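Local coordinates for xyloglucan-specific endo-beta-1,4-glucanase BoGH9A (Bacteroides ovatus, PDB 6DHT), which hydrolyses internal beta-1,4-glucosidic linkages of the xyloglucan backbone, releasing xyloglucan oligosaccharides during xyloglucan degradation, at residues Lys70-Leu75 against Pro533-Val538; Ser105-Ala110 against Ala559-Leu564; Ala426-Asp431 against Gly438-Lys443; Asp434-Trp437 against Glu442-Met445; Tyr473-Asn478 against Cys483-Leu488. All coordinates share one frame; numbering follows the deposited sequence.

Interaction 1: Lys70-Leu75 against Pro533-Val538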
# COMPACT_ATOMS: atom_id res chain seq x y z
N LYS A 70 -28.75 1.80 12.64
CA LYS A 70 -28.50 0.41 13.00
C LYS A 70 -27.85 0.35 14.37
O LYS A 70 -26.98 1.16 14.69
CB LYS A 70 -27.57 -0.27 11.99
CG LYS A 70 -28.13 -0.58 10.62
CD LYS A 70 -26.98 -0.93 9.68
CE LYS A 70 -27.43 -1.48 8.36
NZ LYS A 70 -26.26 -1.83 7.49
N THR A 71 -28.25 -0.64 15.17
CA THR A 71 -27.62 -0.93 16.44
C THR A 71 -26.52 -1.94 16.19
O THR A 71 -26.77 -3.06 15.74
CB THR A 71 -28.61 -1.54 17.47
OG1 THR A 71 -29.61 -0.58 17.81
CG2 THR A 71 -27.89 -1.97 18.74
N ARG A 72 -25.28 -1.55 16.48
CA ARG A 72 -24.14 -2.45 16.33
C ARG A 72 -23.76 -3.02 17.69
O ARG A 72 -23.49 -2.26 18.62
CB ARG A 72 -22.98 -1.68 15.71
CG ARG A 72 -22.99 -1.63 14.21
CD ARG A 72 -24.18 -0.90 13.57
NE ARG A 72 -24.03 -0.93 12.12
CZ ARG A 72 -23.65 0.10 11.36
NH1 ARG A 72 -23.46 -0.07 10.07
NH2 ARG A 72 -23.46 1.31 11.88
N THR A 73 -23.71 -4.34 17.82
CA THR A 73 -23.44 -4.99 19.10
C THR A 73 -22.07 -5.65 19.08
O THR A 73 -21.77 -6.47 18.21
CB THR A 73 -24.52 -6.05 19.43
OG1 THR A 73 -25.81 -5.44 19.32
CG2 THR A 73 -24.33 -6.63 20.82
N THR A 74 -21.25 -5.33 20.07
CA THR A 74 -19.90 -5.87 20.17
C THR A 74 -19.89 -7.19 20.92
O THR A 74 -20.46 -7.31 22.02
CB THR A 74 -19.01 -4.84 20.85
OG1 THR A 74 -18.90 -3.70 19.99
CG2 THR A 74 -17.62 -5.41 21.17
N LEU A 75 -19.25 -8.18 20.32
CA LEU A 75 -19.07 -9.50 20.89
C LEU A 75 -17.58 -9.72 21.14
O LEU A 75 -16.83 -9.89 20.18
CB LEU A 75 -19.58 -10.54 19.91
CG LEU A 75 -20.91 -10.22 19.23
CD1 LEU A 75 -21.31 -11.36 18.31
CD2 LEU A 75 -22.06 -9.96 20.26
N PRO A 533 -22.27 6.59 4.31
CA PRO A 533 -20.98 6.67 3.63
C PRO A 533 -20.18 5.38 3.67
O PRO A 533 -19.49 5.10 2.68
CB PRO A 533 -20.21 7.75 4.41
CG PRO A 533 -21.18 8.44 5.20
CD PRO A 533 -22.33 7.53 5.44
N ASP A 534 -20.26 4.62 4.76
CA ASP A 534 -19.49 3.38 4.90
C ASP A 534 -20.10 2.20 4.14
O ASP A 534 -19.57 1.08 4.14
CB ASP A 534 -19.20 3.04 6.37
CG ASP A 534 -20.44 2.94 7.24
OD1 ASP A 534 -21.55 3.30 6.79
OD2 ASP A 534 -20.30 2.50 8.40
N GLU A 535 -21.22 2.46 3.47
CA GLU A 535 -21.89 1.45 2.66
C GLU A 535 -21.91 1.84 1.18
O GLU A 535 -22.49 1.14 0.34
CB GLU A 535 -23.32 1.26 3.19
CG GLU A 535 -23.39 0.73 4.62
CD GLU A 535 -24.82 0.54 5.11
OE1 GLU A 535 -25.76 0.65 4.30
OE2 GLU A 535 -25.00 0.28 6.32
N SER A 536 -21.25 2.95 0.85
CA SER A 536 -21.17 3.43 -0.53
C SER A 536 -20.12 2.69 -1.34
O SER A 536 -19.18 3.29 -1.86
CB SER A 536 -20.87 4.92 -0.58
OG SER A 536 -21.92 5.64 0.05
N TYR A 537 -20.34 1.39 -1.49
CA TYR A 537 -19.41 0.48 -2.14
C TYR A 537 -20.23 -0.43 -3.06
O TYR A 537 -21.26 -0.95 -2.64
CB TYR A 537 -18.62 -0.35 -1.08
CG TYR A 537 -17.88 -1.50 -1.71
CD1 TYR A 537 -16.71 -1.27 -2.43
CD2 TYR A 537 -18.37 -2.79 -1.65
CE1 TYR A 537 -16.07 -2.28 -3.07
CE2 TYR A 537 -17.74 -3.82 -2.33
CZ TYR A 537 -16.56 -3.55 -3.01
OH TYR A 537 -15.93 -4.55 -3.71
N VAL A 538 -19.76 -0.59 -4.29
CA VAL A 538 -20.33 -1.55 -5.22
C VAL A 538 -19.24 -2.42 -5.85
O VAL A 538 -18.25 -1.92 -6.36
CB VAL A 538 -21.16 -0.86 -6.37
CG1 VAL A 538 -22.44 -0.31 -5.81
CG2 VAL A 538 -20.36 0.23 -7.07
O HOH W 1 -28.10 -0.96 5.36
O HOH W 2 -21.49 3.11 10.75
O HOH W 3 -23.59 1.94 8.14

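Interaction 2: Ser105-Ala110 against Ala559-Leu564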
# COMPACT_ATOMS: atom_id res chain seq x y z
N SER A 105 -0.51 -14.37 7.37
CA SER A 105 0.58 -14.65 6.46
C SER A 105 0.11 -14.82 5.01
O SER A 105 0.74 -14.26 4.09
CB SER A 105 1.37 -15.87 6.95
OG SER A 105 2.43 -16.19 6.06
N PRO A 106 -1.00 -15.55 4.77
CA PRO A 106 -1.45 -15.65 3.37
C PRO A 106 -1.85 -14.30 2.79
O PRO A 106 -1.67 -14.09 1.60
CB PRO A 106 -2.63 -16.61 3.44
CG PRO A 106 -2.38 -17.41 4.69
CD PRO A 106 -1.77 -16.45 5.65
N LEU A 107 -2.37 -13.40 3.62
CA LEU A 107 -2.71 -12.06 3.19
C LEU A 107 -1.45 -11.26 2.82
O LEU A 107 -1.37 -10.65 1.76
CB LEU A 107 -3.51 -11.36 4.30
CG LEU A 107 -3.83 -9.88 4.06
CD1 LEU A 107 -4.82 -9.71 2.92
CD2 LEU A 107 -4.38 -9.28 5.28
N ALA A 108 -0.45 -11.28 3.70
CA ALA A 108 0.78 -10.56 3.44
C ALA A 108 1.45 -11.05 2.15
O ALA A 108 1.89 -10.25 1.34
CB ALA A 108 1.74 -10.70 4.61
N ASP A 109 1.46 -12.36 1.95
CA ASP A 109 2.08 -12.95 0.78
C ASP A 109 1.29 -12.62 -0.47
O ASP A 109 1.88 -12.25 -1.50
CB ASP A 109 2.19 -14.48 0.94
CG ASP A 109 3.22 -14.92 1.99
OD1 ASP A 109 3.84 -14.08 2.64
OD2 ASP A 109 3.36 -16.15 2.15
N ALA A 110 -0.02 -12.75 -0.40
CA ALA A 110 -0.86 -12.42 -1.57
C ALA A 110 -0.76 -10.95 -1.99
O ALA A 110 -0.72 -10.62 -3.17
CB ALA A 110 -2.30 -12.79 -1.31
N ALA A 559 2.43 -3.35 3.67
CA ALA A 559 3.03 -2.73 4.86
C ALA A 559 2.35 -3.18 6.14
O ALA A 559 3.04 -3.62 7.08
CB ALA A 559 3.00 -1.21 4.76
N LEU A 560 1.03 -3.09 6.20
CA LEU A 560 0.34 -3.39 7.47
C LEU A 560 0.25 -4.90 7.69
O LEU A 560 0.51 -5.38 8.78
CB LEU A 560 -1.06 -2.75 7.55
CG LEU A 560 -1.63 -2.83 8.97
CD1 LEU A 560 -0.71 -2.20 10.06
CD2 LEU A 560 -3.00 -2.20 8.99
N ALA A 561 -0.14 -5.66 6.68
CA ALA A 561 -0.29 -7.10 6.88
C ALA A 561 1.04 -7.77 7.27
O ALA A 561 1.06 -8.66 8.12
CB ALA A 561 -0.84 -7.75 5.66
N SER A 562 2.13 -7.37 6.62
CA SER A 562 3.43 -7.99 6.89
C SER A 562 3.88 -7.65 8.28
O SER A 562 4.35 -8.53 9.00
CB SER A 562 4.48 -7.51 5.93
OG SER A 562 4.09 -7.78 4.57
N SER A 563 3.78 -6.38 8.67
CA SER A 563 4.22 -5.99 10.00
C SER A 563 3.36 -6.59 11.12
O SER A 563 3.90 -7.03 12.13
CB SER A 563 4.32 -4.47 10.13
OG SER A 563 3.07 -3.82 10.00
N LEU A 564 2.05 -6.66 10.93
CA LEU A 564 1.18 -7.28 11.94
C LEU A 564 1.47 -8.77 12.06
O LEU A 564 1.44 -9.32 13.18
CB LEU A 564 -0.29 -7.04 11.62
CG LEU A 564 -0.81 -5.61 11.76
CD1 LEU A 564 -2.27 -5.54 11.44
CD2 LEU A 564 -0.51 -4.99 13.14
O HOH W 4 4.46 -9.21 2.14

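Interaction 3: Ala426-Asp431 against Gly438-Lys443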
# COMPACT_ATOMS: atom_id res chain seq x y z
N ALA A 426 -12.88 0.05 16.19
CA ALA A 426 -11.61 0.38 15.52
C ALA A 426 -11.45 1.87 15.42
O ALA A 426 -12.41 2.61 15.35
CB ALA A 426 -11.51 -0.23 14.12
N PRO A 427 -10.19 2.35 15.35
CA PRO A 427 -10.02 3.79 15.17
C PRO A 427 -10.62 4.31 13.87
O PRO A 427 -11.14 5.42 13.81
CB PRO A 427 -8.50 3.97 15.16
CG PRO A 427 -7.93 2.78 15.74
CD PRO A 427 -8.92 1.66 15.65
N TYR A 428 -10.52 3.50 12.83
CA TYR A 428 -11.04 3.84 11.52
C TYR A 428 -12.51 3.42 11.37
O TYR A 428 -12.88 2.32 11.76
CB TYR A 428 -10.21 3.15 10.43
CG TYR A 428 -10.79 3.39 9.06
CD1 TYR A 428 -10.51 4.55 8.34
CD2 TYR A 428 -11.68 2.50 8.48
CE1 TYR A 428 -11.05 4.79 7.10
CE2 TYR A 428 -12.23 2.73 7.24
CZ TYR A 428 -11.94 3.89 6.56
OH TYR A 428 -12.47 4.14 5.30
N GLY A 429 -13.33 4.30 10.81
CA GLY A 429 -14.63 3.92 10.28
C GLY A 429 -15.83 4.54 10.96
O GLY A 429 -16.93 4.16 10.63
N ASN A 430 -15.61 5.49 11.87
CA ASN A 430 -16.73 6.11 12.58
C ASN A 430 -16.85 7.62 12.36
O ASN A 430 -17.56 8.31 13.11
CB ASN A 430 -16.67 5.81 14.07
CG ASN A 430 -18.04 5.87 14.73
OD1 ASN A 430 -19.05 5.46 14.15
ND2 ASN A 430 -18.08 6.39 15.94
N ASP A 431 -16.18 8.11 11.33
CA ASP A 431 -16.30 9.50 10.90
C ASP A 431 -16.63 9.49 9.42
O ASP A 431 -15.99 8.78 8.65
CB ASP A 431 -14.99 10.24 11.16
CG ASP A 431 -15.10 11.75 10.95
OD1 ASP A 431 -15.56 12.21 9.89
OD2 ASP A 431 -14.73 12.49 11.88
N GLY A 438 -10.21 5.42 -2.33
CA GLY A 438 -9.00 4.75 -1.87
C GLY A 438 -8.85 4.75 -0.37
O GLY A 438 -7.78 4.41 0.15
N CYS A 439 -9.91 5.10 0.35
CA CYS A 439 -9.79 5.30 1.80
C CYS A 439 -9.31 4.08 2.57
O CYS A 439 -8.71 4.22 3.62
CB CYS A 439 -11.11 5.75 2.40
SG CYS A 439 -12.52 4.61 2.16
N LEU A 440 -9.59 2.87 2.09
CA LEU A 440 -9.23 1.70 2.88
C LEU A 440 -7.72 1.58 2.98
O LEU A 440 -7.21 1.14 4.01
CB LEU A 440 -9.81 0.42 2.31
CG LEU A 440 -11.35 0.38 2.34
CD1 LEU A 440 -11.79 -0.95 1.76
CD2 LEU A 440 -11.94 0.56 3.72
N ALA A 441 -7.01 1.99 1.93
CA ALA A 441 -5.55 2.01 1.97
C ALA A 441 -5.06 3.32 2.58
O ALA A 441 -4.23 3.31 3.51
CB ALA A 441 -4.97 1.83 0.59
N GLU A 442 -5.50 4.44 2.01
CA GLU A 442 -4.96 5.76 2.35
C GLU A 442 -5.18 6.15 3.79
O GLU A 442 -4.33 6.82 4.38
CB GLU A 442 -5.59 6.86 1.50
CG GLU A 442 -4.82 8.20 1.59
CD GLU A 442 -5.44 9.36 0.78
OE1 GLU A 442 -5.69 9.22 -0.44
OE2 GLU A 442 -5.66 10.45 1.36
N LYS A 443 -6.32 5.76 4.34
CA LYS A 443 -6.61 6.08 5.72
C LYS A 443 -6.59 4.86 6.60
O LYS A 443 -5.83 4.81 7.56
CB LYS A 443 -7.90 6.85 5.87
CG LYS A 443 -8.05 7.42 7.26
CD LYS A 443 -9.04 8.53 7.32
CE LYS A 443 -8.94 9.21 8.66
NZ LYS A 443 -10.04 10.19 8.85

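Interaction 4: Asp434-Trp437 against Glu442-Met445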
# COMPACT_ATOMS: atom_id res chain seq x y z
N ASP A 434 -14.01 9.62 6.80
CA ASP A 434 -13.14 8.45 6.65
C ASP A 434 -13.32 7.78 5.29
O ASP A 434 -12.58 6.86 4.96
CB ASP A 434 -13.45 7.39 7.70
CG ASP A 434 -13.06 7.80 9.10
OD1 ASP A 434 -12.31 8.78 9.24
OD2 ASP A 434 -13.47 7.09 10.05
N PHE A 435 -14.34 8.21 4.54
CA PHE A 435 -14.73 7.53 3.30
C PHE A 435 -14.58 8.40 2.07
O PHE A 435 -15.15 9.48 1.99
CB PHE A 435 -16.14 6.99 3.46
CG PHE A 435 -16.30 6.20 4.72
CD1 PHE A 435 -15.76 4.93 4.81
CD2 PHE A 435 -16.90 6.76 5.83
CE1 PHE A 435 -15.84 4.21 5.97
CE2 PHE A 435 -16.99 6.04 7.00
CZ PHE A 435 -16.44 4.77 7.08
N PHE A 436 -13.81 7.91 1.12
CA PHE A 436 -13.36 8.66 -0.03
C PHE A 436 -12.57 7.71 -0.93
O PHE A 436 -12.37 6.56 -0.55
CB PHE A 436 -12.49 9.87 0.39
CG PHE A 436 -11.23 9.51 1.18
CD1 PHE A 436 -10.04 9.29 0.53
CD2 PHE A 436 -11.27 9.46 2.56
CE1 PHE A 436 -8.91 8.97 1.24
CE2 PHE A 436 -10.13 9.13 3.29
CZ PHE A 436 -8.95 8.91 2.62
N TRP A 437 -12.13 8.18 -2.09
CA TRP A 437 -11.47 7.33 -3.07
C TRP A 437 -10.22 6.74 -2.48
O TRP A 437 -9.28 7.46 -2.15
CB TRP A 437 -11.11 8.12 -4.31
CG TRP A 437 -10.70 7.32 -5.51
CD1 TRP A 437 -11.46 6.37 -6.17
CD2 TRP A 437 -9.50 7.46 -6.26
NE1 TRP A 437 -10.77 5.90 -7.25
CE2 TRP A 437 -9.57 6.55 -7.34
CE3 TRP A 437 -8.34 8.23 -6.10
CZ2 TRP A 437 -8.54 6.41 -8.26
CZ3 TRP A 437 -7.32 8.10 -7.02
CH2 TRP A 437 -7.43 7.20 -8.09
N GLU A 442 -5.50 4.44 2.01
CA GLU A 442 -4.96 5.76 2.35
C GLU A 442 -5.18 6.15 3.79
O GLU A 442 -4.33 6.82 4.38
CB GLU A 442 -5.59 6.86 1.50
CG GLU A 442 -4.82 8.20 1.59
CD GLU A 442 -5.44 9.36 0.78
OE1 GLU A 442 -5.69 9.22 -0.44
OE2 GLU A 442 -5.66 10.45 1.36
N LYS A 443 -6.32 5.76 4.34
CA LYS A 443 -6.61 6.08 5.72
C LYS A 443 -6.59 4.86 6.60
O LYS A 443 -5.83 4.81 7.56
CB LYS A 443 -7.90 6.85 5.87
CG LYS A 443 -8.05 7.42 7.26
CD LYS A 443 -9.04 8.53 7.32
CE LYS A 443 -8.94 9.21 8.66
NZ LYS A 443 -10.04 10.19 8.85
N CYS A 444 -7.39 3.84 6.33
CA CYS A 444 -7.45 2.72 7.27
C CYS A 444 -6.10 1.99 7.42
O CYS A 444 -5.57 1.84 8.52
CB CYS A 444 -8.57 1.76 6.87
SG CYS A 444 -8.91 0.47 8.07
N MET A 445 -5.54 1.53 6.30
CA MET A 445 -4.27 0.83 6.37
C MET A 445 -3.15 1.75 6.86
O MET A 445 -2.37 1.37 7.73
CB MET A 445 -3.84 0.25 5.02
CG MET A 445 -4.58 -0.96 4.55
SD MET A 445 -4.39 -2.42 5.53
CE MET A 445 -5.81 -2.27 6.63
O HOH W 5 -7.44 9.43 -2.42

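Interaction 5: Tyr473-Asn478 against Cys483-Leu488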
# COMPACT_ATOMS: atom_id res chain seq x y z
N TYR A 473 -11.12 -4.44 10.38
CA TYR A 473 -12.11 -3.68 9.62
C TYR A 473 -12.05 -4.04 8.14
O TYR A 473 -13.08 -4.34 7.52
CB TYR A 473 -11.95 -2.15 9.80
CG TYR A 473 -13.05 -1.35 9.16
CD1 TYR A 473 -13.05 -1.09 7.81
CD2 TYR A 473 -14.11 -0.88 9.91
CE1 TYR A 473 -14.07 -0.39 7.20
CE2 TYR A 473 -15.12 -0.17 9.31
CZ TYR A 473 -15.09 0.08 7.97
OH TYR A 473 -16.13 0.78 7.36
N ILE A 474 -10.88 -3.98 7.50
CA ILE A 474 -10.89 -4.28 6.08
C ILE A 474 -11.12 -5.74 5.78
O ILE A 474 -11.50 -6.05 4.64
CB ILE A 474 -9.65 -3.81 5.32
CG1 ILE A 474 -8.46 -4.64 5.72
CG2 ILE A 474 -9.41 -2.26 5.48
CD1 ILE A 474 -7.41 -4.63 4.66
N LEU A 475 -10.90 -6.63 6.74
CA LEU A 475 -11.08 -8.06 6.53
C LEU A 475 -12.50 -8.57 6.85
O LEU A 475 -12.74 -9.77 6.83
CB LEU A 475 -10.00 -8.86 7.28
CG LEU A 475 -8.57 -8.54 6.83
CD1 LEU A 475 -7.63 -9.30 7.75
CD2 LEU A 475 -8.35 -8.89 5.38
N GLY A 476 -13.41 -7.65 7.13
CA GLY A 476 -14.82 -8.00 7.22
C GLY A 476 -15.60 -7.34 8.34
O GLY A 476 -16.85 -7.39 8.33
N ARG A 477 -14.93 -6.78 9.33
CA ARG A 477 -15.65 -6.21 10.46
C ARG A 477 -16.05 -4.78 10.15
O ARG A 477 -15.45 -3.83 10.65
CB ARG A 477 -14.83 -6.30 11.75
CG ARG A 477 -15.70 -5.97 12.95
CD ARG A 477 -15.00 -6.25 14.22
NE ARG A 477 -13.99 -5.23 14.48
CZ ARG A 477 -12.88 -5.43 15.18
NH1 ARG A 477 -12.62 -6.64 15.64
NH2 ARG A 477 -12.02 -4.44 15.36
N ASN A 478 -17.08 -4.63 9.31
CA ASN A 478 -17.43 -3.34 8.75
C ASN A 478 -18.91 -3.30 8.32
O ASN A 478 -19.64 -4.30 8.48
CB ASN A 478 -16.48 -3.02 7.58
CG ASN A 478 -16.62 -4.03 6.45
OD1 ASN A 478 -17.73 -4.27 5.97
ND2 ASN A 478 -15.52 -4.64 6.04
N CYS A 483 -14.80 -8.62 3.02
CA CYS A 483 -13.35 -8.61 3.13
C CYS A 483 -12.90 -7.96 1.84
O CYS A 483 -13.12 -8.52 0.77
CB CYS A 483 -12.84 -10.02 3.22
SG CYS A 483 -11.05 -10.16 3.03
N TYR A 484 -12.30 -6.78 1.94
CA TYR A 484 -12.06 -5.93 0.78
C TYR A 484 -10.79 -6.26 -0.02
O TYR A 484 -10.27 -5.42 -0.73
CB TYR A 484 -12.03 -4.46 1.20
CG TYR A 484 -13.36 -3.84 1.64
CD1 TYR A 484 -14.31 -3.49 0.69
CD2 TYR A 484 -13.60 -3.53 2.95
CE1 TYR A 484 -15.47 -2.87 1.06
CE2 TYR A 484 -14.78 -2.91 3.36
CZ TYR A 484 -15.71 -2.59 2.39
OH TYR A 484 -16.89 -1.96 2.77
N VAL A 485 -10.33 -7.49 0.08
CA VAL A 485 -9.13 -7.94 -0.62
C VAL A 485 -9.53 -9.10 -1.52
O VAL A 485 -10.08 -10.10 -1.05
CB VAL A 485 -8.05 -8.43 0.35
CG1 VAL A 485 -6.81 -8.84 -0.43
CG2 VAL A 485 -7.67 -7.33 1.34
N THR A 486 -9.24 -9.00 -2.81
CA THR A 486 -9.63 -10.05 -3.75
C THR A 486 -9.01 -11.39 -3.39
O THR A 486 -7.85 -11.47 -2.97
CB THR A 486 -9.26 -9.69 -5.21
OG1 THR A 486 -7.85 -9.52 -5.34
CG2 THR A 486 -9.93 -8.41 -5.67
N GLY A 487 -9.79 -12.45 -3.54
CA GLY A 487 -9.27 -13.79 -3.37
C GLY A 487 -9.15 -14.29 -1.94
O GLY A 487 -8.72 -15.42 -1.73
N LEU A 488 -9.51 -13.47 -0.97
CA LEU A 488 -9.38 -13.88 0.43
C LEU A 488 -10.68 -13.69 1.20
O LEU A 488 -11.57 -12.98 0.75
CB LEU A 488 -8.28 -13.08 1.09
CG LEU A 488 -6.89 -13.41 0.55
CD1 LEU A 488 -5.96 -12.41 1.10
CD2 LEU A 488 -6.43 -14.82 0.94
O HOH W 6 -17.49 -0.53 5.14

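Interaction 1: Lys70-Leu75 against Pro533-Val538
Lys-70 reaches Glu-535 by leaving the backbone with CG opposite its carbonyl carbon (chi1 -72°) and then running fully extended, while Arg-72, two residues on, bends at its second torsion (64°) to bring its guanidinium up beside that lysine. Both belong to the N-terminal Ig-like domain, and their acidic partners sit on a short 3-10 turn of the glycosyl hydrolase family 9 region, making this a polar, water-bridged contact between the two domains. The one direct bond is a salt bridge: Lys-70 NZ donates to Glu-535 OE2 at 2.7 Å, arriving from above the carboxylate plane, 40° out of it. The extended glutamate comes from the opposite direction, the ammonium group meeting just one of its two oxygens closely. Arg-72 stops short of contact, its NH1 lying 4.1 Å from Glu-535 OE2 and 4.4 Å from Asp-534 OD2, so water carries the interaction there. Lys-70 CB lies over one face of the Arg-72 guanidinium, 3.6 Å above its plane and towards the rim. Asp-36 forms salt bridges with both Lys-70 and Arg-72, and Trp-67 NE1 is bonded to Asp-534 OD1; such pairing would tend to keep all these groups ionised. At the centre, a single water accepts from Arg-72 NH1 at 2.8 Å and donates to both Asp-534 OD1 and Glu-535 OE2.

Interaction 2: Ser105-Ala110 against Ala559-Leu564
Ala-108 and Ala-561 let two helices come close: their alpha carbons are 5.0 Å apart, and the short axes of 105-110 and 559-564 approach to 8.3 Å, running roughly antiparallel at 140°. The tight part is wholly apolar. The methyl of Ala-561 rests on the backbone of the other helix, its CB 3.9 Å from Ala-108 CA, and Leu-107 closes over it from one flank, with CD2 3.9 Å from Ala-561 CB. Leu-107 can do this because its CG stands opposite the backbone N (chi1 174°), which swings the isobutyl group towards the neighbouring helix. The other flank is looser and polar, though still buried. There Ala-108 CB touches Ser-562 OG at 3.7 Å, and a water donates to that same OG at 2.8 Å and to Ala-108 O at 2.9 Å, bridging carbonyl and hydroxyl across the helices. Ser-562 OG is also hydrogen-bonded to Val-558 O in its own helix, and Tyr-196 packs against both Ala-108 and Ser-562. Small residues at a close crossing thus join the first long helix of the catalytic region to the last, consistent with closure of the (alpha/alpha)6 barrel of family 9 glycosidases.

Interaction 3: Ala426-Asp431 against Gly438-Lys443
Tyr-428 carries most of this contact, its ring reaching from a loop of the (alpha/alpha)6 barrel domain to the start of helix 439-458, where Gly-438 is the N-cap residue. The ring projects because CG lies opposite the backbone N (chi1 175°), and three residues of the helix receive it. Lys-443, second in buried surface, passes one edge with the aliphatic part of its chain: CG lies near the ring plane, 3.9 Å from Tyr-428 CD1, and CB is 4.0 Å from CE1. The methylenes thus do the touching, while the ammonium group continues to Asp-434. Across the ring, Leu-440 meets the side chain at about a right angle, its CD2 4.1 Å from Tyr-428 CE2. Thus a lysine shaft and a leucine methyl bracket the phenol on its CE1 and CE2 sides. The hydroxyl is hydrogen-bonded to Asp-434 O, which fixes the buried polar end and ties the loop to the residues leading into the helix. Tyr-473 of helix 461-474 adds an edge-to-face ring contact, so Tyr-428 links two helices through one loop. Beyond the ring, the sulfur of Cys-439 closes the end of the phenol, its SG 3.2 Å from Tyr-428 OH.

Interaction 4: Asp434-Trp437 against Glu442-Met445
Asp-434 and Lys-443 have alpha carbons 7.0 Å apart, and Trp-437 and Glu-442 8.6 Å apart, as an irregular chain runs alongside the first turns of helix 439-458, which widens here into a pi-type turn. This is the lead-in to a helix of the (alpha/alpha)6 barrel, laid back against its own start. The salt bridge is direct: Lys-443 NZ donates to Asp-434 OD1 at 2.7 Å, meeting the oxygen almost in line with its C-O bond. The other oxygen, OD2, is hydrogen-bonded to the backbone N of Gly-429 and of Asp-431, so the carboxylate is gripped at both oxygens and held against rotation. A methionine in place of Lys-443 would probably leave the buried Asp-434 carboxylate without its counter-charge and loosen the hold of the loop on the helix. Phe-436 packs against both Glu-442 and Lys-443. Its ring is put there by a first torsion of 59°, with CG lodged between N and carbonyl carbon, and it presents an edge to Glu-442: CE1 is 3.5 Å from CD, the ring and carboxylate planes standing 60° apart. The Lys-443 side chain runs at about a right angle to that of Phe-436, its CB 4.0 Å from Phe-436 CZ. Beyond it, Trp-437, whose NE1 is bonded to Tyr-544 O, has its side chain about 4 Å from that of Glu-548, the predicted proton donor, which puts the indole beside the predicted active site. Between Trp-437 and Glu-442 a water lies in the plane of the Phe-436 ring and donates to Glu-442 OE1 at 2.7 Å.

Interaction 5: Tyr473-Asn478 against Cys483-Leu488
Val-485 is the bump and Ile-474 with Leu-475 the hollow: its CG2 sits between Ile-474 CD1 at 4.3 Å and Leu-475 CD2 at 4.4 Å. Beside it Cys-483 SG lies 3.8 Å from Leu-475 CD2. Backbone fills the middle, where Tyr-484 N donates to Ile-474 O at 2.9 Å, nearly straight (173°), tying the end of helix 461-474 to the returning chain. Within 473-478, Asn-478 CB covers one face of the Tyr-473 ring, 3.4 Å above it and towards the rim. With CG set between N and carbonyl carbon (chi1 63°), its amide donates from ND2 to Tyr-473 O at 2.9 Å, and that nitrogen passes 3.3 Å from Tyr-484 CE2. Phe-482 O also bonds ND2, and OD1 takes Thr-480 N and Gly-481 N. Replacing Asn-478 by alanine would probably cost Tyr-473 O and Phe-482 O an amide donor, and the N-H groups of Thr-480 and Gly-481 their acceptor, leaving the 478-482 loop less firmly held. A water joins the hydroxyls of Tyr-473 and Tyr-484, the latter also hydrogen-bonded to Thr-480 OG1. The chemistry implies a loop held by one straight backbone bond and the amide bonds of Asn-478, with apolar packing towards Leu-107.

Overall arrangement
Interactions 3 and 4 form a close pair, and the other three lie around it. The pair has centres 4 Å apart and shares Glu-442 and Lys-443 on helix 439-458; interaction 5, about 13 to 14 Å from both, follows in the chain at the end of helix 461-474. Leu-440, Met-445 and Cys-444 pack on Ile-474 or Tyr-484, joining the three. Interaction 2 brings together the first and last helices of the catalytic region, enclosing interactions 3, 4 and 5 in sequence, and touches interaction 5 through Leu-107 and interaction 4 through Leu-560. Interaction 1, 25 Å from interaction 2, involves a loop that packs on Phe-435 and Tyr-484, so that the Ig-like domain is joined to the catalytic core through that loop.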